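Local atomic coordinates of vascular protein tyrosine phosphatase 1 (Rattus norvegicus, PDB entry 3I36), a protein that probably removes phosphate from phosphotyrosine in proteins by hydrolysis, this chain being the catalytic domain of a receptor-type tyrosine phosphatase. Residues G249-G252 / T253-I257; L25-V28 / E29-E32. One frame throughout, in Å; residues are numbered along the deposited sequence.

Both contacts are local, each joining neighbouring residues of one continuous run, but they lie in very different parts of the phosphatase domain. Contact 1, residues 249-257, is the buried first part of helix 249-267, which leaves the phosphate-binding loop close behind Cys244, the likely phosphocysteine nucleophile; its centre is about 6 Å from that of the chain. Contact 2, residues 25-32, is a surface strand-to-helix turn about 25 Å from that centre, away from the substrate site. The centres of contact 1 and contact 2 are about 20 Å apart. The nearest atoms of contact 1 and contact 2 are about 11 Å apart. Helix 290-305 touches both, meeting Thr253 and Ala256 in one and Val28 and Phe31 in the other.

Contact 1: residues G249-G252 / T253-I257; sequences GRTG and TFIAI
Thr253 grips the carbonyl of Gly249 twice in the opening turns of helix 249-267, whose first residues complete the P-loop of the protein-tyrosine phosphatase fold. Its backbone N reaches Gly249 O at 2.9 Å, and OG1 donates to the same oxygen, also at 2.9 Å. The hydroxyl stands above the carbonyl plane, 43° out of it. With chi1 at -59°, OG1 is turned beside its own backbone N and back toward the preceding turn, while CG2 lies anti to that N. The hydroxyl is thus satisfied within the helix; the Thr253 side chain also touches Gln292 of helix 290-305.

Three more i to i+4 backbone hydrogen bonds continue the pattern from Arg250 O to Phe254, Thr251 O to Ile255 and Gly252 O to Ala256. Arg250 itself extends away from residues 253-257; its guanidinium forms a salt bridge with Glu148, donates to Leu143 O and makes a cation-pi contact with Trp208. Gly249 and Arg250 both belong to the probable substrate-binding loop, and the side chain of Thr251 packs against Cys244. With CG anti to the backbone N (chi1 175°), the Phe254 ring leads away from residues 249-252, buried against Arg224 and Val227 of helix 218-231. Phe254 CB stays behind, 3.5 Å from Arg250 O. Ala256 sets its methyl CB 3.3 Å from Gly252 O and also touches Ile275 and Leu279 of helix 272-280.

Thr251 and Ile255, one turn apart, run side by side in the same direction. The Ile255 chain passes CG1 within 3.3 Å of Thr251 O and ends with CD1 4.0 Å from Thr251 CG2, methyl against methyl.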
ATOM      1  N   GLY A 249       1.130   2.002   7.293  1.00 13.17           N
ATOM      2  CA  GLY A 249      -0.099   1.925   8.062  1.00 11.13           C
ATOM      3  C   GLY A 249      -1.316   1.791   7.172  1.00 13.00           C
ATOM      4  O   GLY A 249      -1.877   0.711   7.011  1.00 11.29           O
ATOM      5  N   ARG A 250      -1.757   2.909   6.616  1.00 10.85           N
ATOM      6  CA  ARG A 250      -2.882   2.880   5.695  1.00 11.88           C
ATOM      7  C   ARG A 250      -2.613   1.920   4.551  1.00  9.20           C
ATOM      8  O   ARG A 250      -3.488   1.174   4.116  1.00 11.67           O
ATOM      9  CB  ARG A 250      -3.099   4.277   5.147  1.00  9.46           C
ATOM     10  CG  ARG A 250      -3.483   5.248   6.219  1.00 14.04           C
ATOM     11  CD  ARG A 250      -3.643   6.632   5.648  1.00 11.09           C
ATOM     12  NE  ARG A 250      -3.727   7.605   6.731  1.00 14.25           N
ATOM     13  CZ  ARG A 250      -3.852   8.913   6.546  1.00 18.67           C
ATOM     14  NH1 ARG A 250      -3.911   9.745   7.587  1.00 15.67           N
ATOM     15  NH2 ARG A 250      -3.925   9.385   5.315  1.00 17.80           N
ATOM     16  N   THR A 251      -1.373   1.934   4.090  1.00 10.61           N
ATOM     17  CA  THR A 251      -0.958   1.083   2.987  1.00  9.18           C
ATOM     18  C   THR A 251      -1.153  -0.373   3.345  1.00 12.46           C
ATOM     19  O   THR A 251      -1.742  -1.128   2.579  1.00 12.40           O
ATOM     20  CB  THR A 251       0.501   1.363   2.628  1.00  8.36           C
ATOM     21  OG1 THR A 251       0.563   2.633   1.971  1.00 10.32           O
ATOM     22  CG2 THR A 251       1.061   0.276   1.710  1.00  8.21           C
ATOM     23  N   GLY A 252      -0.662  -0.762   4.513  1.00 10.15           N
ATOM     24  CA  GLY A 252      -0.778  -2.145   4.943  1.00  8.44           C
ATOM     25  C   GLY A 252      -2.229  -2.501   5.147  1.00  8.51           C
ATOM     26  O   GLY A 252      -2.660  -3.606   4.854  1.00 10.82           O
ATOM     27  N   THR A 253      -2.991  -1.553   5.675  1.00 13.70           N
ATOM     28  CA  THR A 253      -4.407  -1.778   5.900  1.00  9.05           C
ATOM     29  C   THR A 253      -5.106  -2.033   4.570  1.00  8.64           C
ATOM     30  O   THR A 253      -5.855  -2.990   4.426  1.00  8.84           O
ATOM     31  CB  THR A 253      -5.033  -0.586   6.643  1.00 12.62           C
ATOM     32  OG1 THR A 253      -4.351  -0.417   7.888  1.00 12.85           O
ATOM     33  CG2 THR A 253      -6.513  -0.820   6.918  1.00  9.02           C
ATOM     34  N   PHE A 254      -4.831  -1.192   3.590  1.00  8.54           N
ATOM     35  CA  PHE A 254      -5.450  -1.362   2.295  1.00 10.27           C
ATOM     36  C   PHE A 254      -5.064  -2.715   1.687  1.00 12.86           C
ATOM     37  O   PHE A 254      -5.909  -3.458   1.176  1.00 11.13           O
ATOM     38  CB  PHE A 254      -5.016  -0.250   1.365  1.00  8.42           C
ATOM     39  CG  PHE A 254      -5.516  -0.431  -0.030  1.00 10.89           C
ATOM     40  CD1 PHE A 254      -6.772   0.026  -0.382  1.00 11.61           C
ATOM     41  CD2 PHE A 254      -4.760  -1.095  -0.965  1.00 12.06           C
ATOM     42  CE1 PHE A 254      -7.257  -0.148  -1.649  1.00 14.31           C
ATOM     43  CE2 PHE A 254      -5.242  -1.283  -2.249  1.00 11.35           C
ATOM     44  CZ  PHE A 254      -6.500  -0.796  -2.585  1.00 12.50           C
ATOM     45  N   ILE A 255      -3.781  -3.037   1.737  1.00 10.08           N
ATOM     46  CA  ILE A 255      -3.340  -4.288   1.142  1.00 10.80           C
ATOM     47  C   ILE A 255      -3.998  -5.461   1.851  1.00  8.68           C
ATOM     48  O   ILE A 255      -4.488  -6.411   1.215  1.00  9.25           O
ATOM     49  CB  ILE A 255      -1.825  -4.431   1.198  1.00  8.33           C
ATOM     50  CG1 ILE A 255      -1.179  -3.434   0.229  1.00  9.19           C
ATOM     51  CG2 ILE A 255      -1.424  -5.883   0.859  1.00  8.68           C
ATOM     52  CD1 ILE A 255       0.323  -3.445   0.300  1.00 10.12           C
ATOM     53  N   ALA A 256      -4.046  -5.386   3.174  1.00  8.60           N
ATOM     54  CA  ALA A 256      -4.656  -6.470   3.942  1.00 11.43           C
ATOM     55  C   ALA A 256      -6.127  -6.601   3.586  1.00 12.40           C
ATOM     56  O   ALA A 256      -6.634  -7.704   3.429  1.00  9.04           O
ATOM     57  CB  ALA A 256      -4.490  -6.229   5.443  1.00  8.84           C
ATOM     58  N   ILE A 257      -6.821  -5.476   3.450  1.00  8.86           N
ATOM     59  CA  ILE A 257      -8.241  -5.539   3.131  1.00 12.20           C
ATOM     60  C   ILE A 257      -8.420  -6.229   1.784  1.00 10.53           C
ATOM     61  O   ILE A 257      -9.312  -7.056   1.587  1.00 10.66           O
ATOM     62  CB  ILE A 257      -8.815  -4.130   2.998  1.00 15.22           C
ATOM     63  CG1 ILE A 257      -8.961  -3.487   4.374  1.00 17.95           C
ATOM     64  CG2 ILE A 257     -10.152  -4.161   2.269  1.00 20.57           C
ATOM     65  CD1 ILE A 257      -9.283  -1.998   4.290  1.00 17.49           C
TER

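Contact 2: residues L25-V28 / E29-E32; sequences LIRV and ENFE
Arg27 and Glu29 pair side by side where strand 26-27 turns into helix 28-53. Arg27 CB lies 3.9 Å from Glu29 CG. From there the chain runs straight through CG, then bends at chi3 (50°); CD passes alongside the carboxylate, and NE donates to Glu29 OE2 at 3.0 Å in a salt bridge. The donor meets the anti side of that oxygen, with the guanidinium and carboxylate planes 81° apart. Beyond NE, Arg27 CZ lies 3.7 Å from Glu29 OE2, and at the tip NH2 is 3.5 Å from it.

In the backbone beside this exposed pair, Arg27 O accepts from Asn30 N at 2.8 Å, and Val28 O from Phe31 N at 3.0 Å; both are i to i+3 bonds, made as the chain turns from strand into helix. A water bridges Val28 O and Glu32 N, donating to the first and accepting from the second. Ile26 CG2 rests 3.9 Å from Phe31 CD1, approaching the ring obliquely. Phe31 and Val28 pack on helix 290-305, Glu32 makes a salt bridge with Arg305 of that helix, and Ile26 pairs through its backbone with Val270 of antiparallel strand 269-270.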
ATOM      1  N   LEU A  25      -6.955 -19.003  11.355  1.00 23.91           N
ATOM      2  CA  LEU A  25      -7.910 -19.076  10.260  1.00 21.40           C
ATOM      3  C   LEU A  25      -9.309 -19.108  10.831  1.00 26.77           C
ATOM      4  O   LEU A  25      -9.665 -20.035  11.542  1.00 32.23           O
ATOM      5  CB  LEU A  25      -7.706 -20.354   9.464  1.00 24.65           C
ATOM      6  CG  LEU A  25      -6.817 -20.345   8.236  1.00 38.13           C
ATOM      7  CD1 LEU A  25      -6.696 -21.779   7.736  1.00 39.08           C
ATOM      8  CD2 LEU A  25      -7.407 -19.434   7.169  1.00 35.72           C
ATOM      9  N   ILE A  26     -10.114 -18.112  10.500  1.00 19.20           N
ATOM     10  CA  ILE A  26     -11.481 -18.081  10.963  1.00 18.82           C
ATOM     11  C   ILE A  26     -12.420 -18.244   9.787  1.00 17.23           C
ATOM     12  O   ILE A  26     -12.351 -17.502   8.810  1.00 15.71           O
ATOM     13  CB  ILE A  26     -11.785 -16.763  11.686  1.00 16.81           C
ATOM     14  CG1 ILE A  26     -10.745 -16.509  12.782  1.00 22.50           C
ATOM     15  CG2 ILE A  26     -13.203 -16.774  12.250  1.00 19.06           C
ATOM     16  CD1 ILE A  26     -10.766 -17.539  13.903  1.00 21.74           C
ATOM     17  N   ARG A  27     -13.289 -19.241   9.852  1.00 17.39           N
ATOM     18  CA  ARG A  27     -14.270 -19.390   8.794  1.00 18.36           C
ATOM     19  C   ARG A  27     -15.217 -18.203   8.878  1.00 21.53           C
ATOM     20  O   ARG A  27     -15.531 -17.736   9.980  1.00 21.93           O
ATOM     21  CB  ARG A  27     -15.014 -20.721   8.959  1.00 22.43           C
ATOM     22  CG  ARG A  27     -14.101 -21.930   8.759  1.00 24.68           C
ATOM     23  CD  ARG A  27     -14.808 -23.253   9.025  1.00 29.51           C
ATOM     24  NE  ARG A  27     -16.079 -23.348   8.298  1.00 29.71           N
ATOM     25  CZ  ARG A  27     -16.200 -23.728   7.031  1.00 25.62           C
ATOM     26  NH1 ARG A  27     -15.127 -24.065   6.329  1.00 25.91           N
ATOM     27  NH2 ARG A  27     -17.399 -23.777   6.470  1.00 29.78           N
ATOM     28  N   VAL A  28     -15.674 -17.700   7.735  1.00 20.31           N
ATOM     29  CA  VAL A  28     -16.578 -16.553   7.778  1.00 24.30           C
ATOM     30  C   VAL A  28     -17.808 -16.854   8.639  1.00 30.96           C
ATOM     31  O   VAL A  28     -18.285 -15.972   9.338  1.00 28.28           O
ATOM     32  CB  VAL A  28     -17.001 -16.041   6.374  1.00 29.94           C
ATOM     33  CG1 VAL A  28     -15.767 -15.575   5.572  1.00 22.27           C
ATOM     34  CG2 VAL A  28     -17.794 -17.091   5.634  1.00 37.74           C
ATOM     35  N   GLU A  29     -18.295 -18.098   8.593  1.00 32.81           N
ATOM     36  CA  GLU A  29     -19.452 -18.520   9.389  1.00 40.01           C
ATOM     37  C   GLU A  29     -19.205 -18.353  10.890  1.00 39.28           C
ATOM     38  O   GLU A  29     -20.140 -18.327  11.687  1.00 40.22           O
ATOM     39  CB  GLU A  29     -19.871 -19.973   9.081  1.00 36.97           C
ATOM     40  CG  GLU A  29     -18.827 -21.072   9.399  1.00 40.35           C
ATOM     41  CD  GLU A  29     -19.463 -22.438   9.666  1.00 51.43           C
ATOM     42  OE1 GLU A  29     -20.690 -22.478   9.882  1.00 63.95           O
ATOM     43  OE2 GLU A  29     -18.754 -23.473   9.670  1.00 41.21           O
ATOM     44  N   ASN A  30     -17.941 -18.249  11.271  1.00 32.05           N
ATOM     45  CA  ASN A  30     -17.593 -18.101  12.676  1.00 25.20           C
ATOM     46  C   ASN A  30     -16.997 -16.737  12.966  1.00 25.22           C
ATOM     47  O   ASN A  30     -16.666 -16.428  14.113  1.00 27.13           O
ATOM     48  CB  ASN A  30     -16.602 -19.190  13.084  1.00 28.55           C
ATOM     49  CG  ASN A  30     -17.158 -20.574  12.888  1.00 32.30           C
ATOM     50  OD1 ASN A  30     -18.346 -20.806  13.107  1.00 38.91           O
ATOM     51  ND2 ASN A  30     -16.306 -21.507  12.480  1.00 24.22           N
ATOM     52  N   PHE A  31     -16.855 -15.908  11.936  1.00 29.88           N
ATOM     53  CA  PHE A  31     -16.133 -14.661  12.151  1.00 28.16           C
ATOM     54  C   PHE A  31     -16.827 -13.688  13.092  1.00 26.96           C
ATOM     55  O   PHE A  31     -16.174 -13.048  13.909  1.00 26.07           O
ATOM     56  CB  PHE A  31     -15.759 -13.946  10.856  1.00 27.72           C
ATOM     57  CG  PHE A  31     -14.827 -12.799  11.086  1.00 24.48           C
ATOM     58  CD1 PHE A  31     -13.457 -13.013  11.213  1.00 17.12           C
ATOM     59  CD2 PHE A  31     -15.319 -11.520  11.252  1.00 24.93           C
ATOM     60  CE1 PHE A  31     -12.603 -11.962  11.461  1.00 18.84           C
ATOM     61  CE2 PHE A  31     -14.471 -10.467  11.494  1.00 21.23           C
ATOM     62  CZ  PHE A  31     -13.104 -10.689  11.594  1.00 22.83           C
ATOM     63  N   GLU A  32     -18.140 -13.551  12.986  1.00 31.39           N
ATOM     64  CA  GLU A  32     -18.795 -12.565  13.836  1.00 37.87           C
ATOM     65  C   GLU A  32     -18.620 -12.888  15.318  1.00 32.01           C
ATOM     66  O   GLU A  32     -18.369 -11.993  16.125  1.00 34.39           O
ATOM     67  CB  GLU A  32     -20.271 -12.374  13.488  1.00 45.18           C
ATOM     68  CG  GLU A  32     -20.930 -11.320  14.379  1.00 51.43           C
ATOM     69  CD  GLU A  32     -22.019 -10.531  13.680  1.00 61.75           C
ATOM     70  OE1 GLU A  32     -22.191 -10.685  12.453  1.00 63.86           O
ATOM     71  OE2 GLU A  32     -22.702  -9.747  14.370  1.00 68.43           O
TER
HETATM   72  O   HOH W   1     -19.812 -15.141  11.237  1.00 31.59           O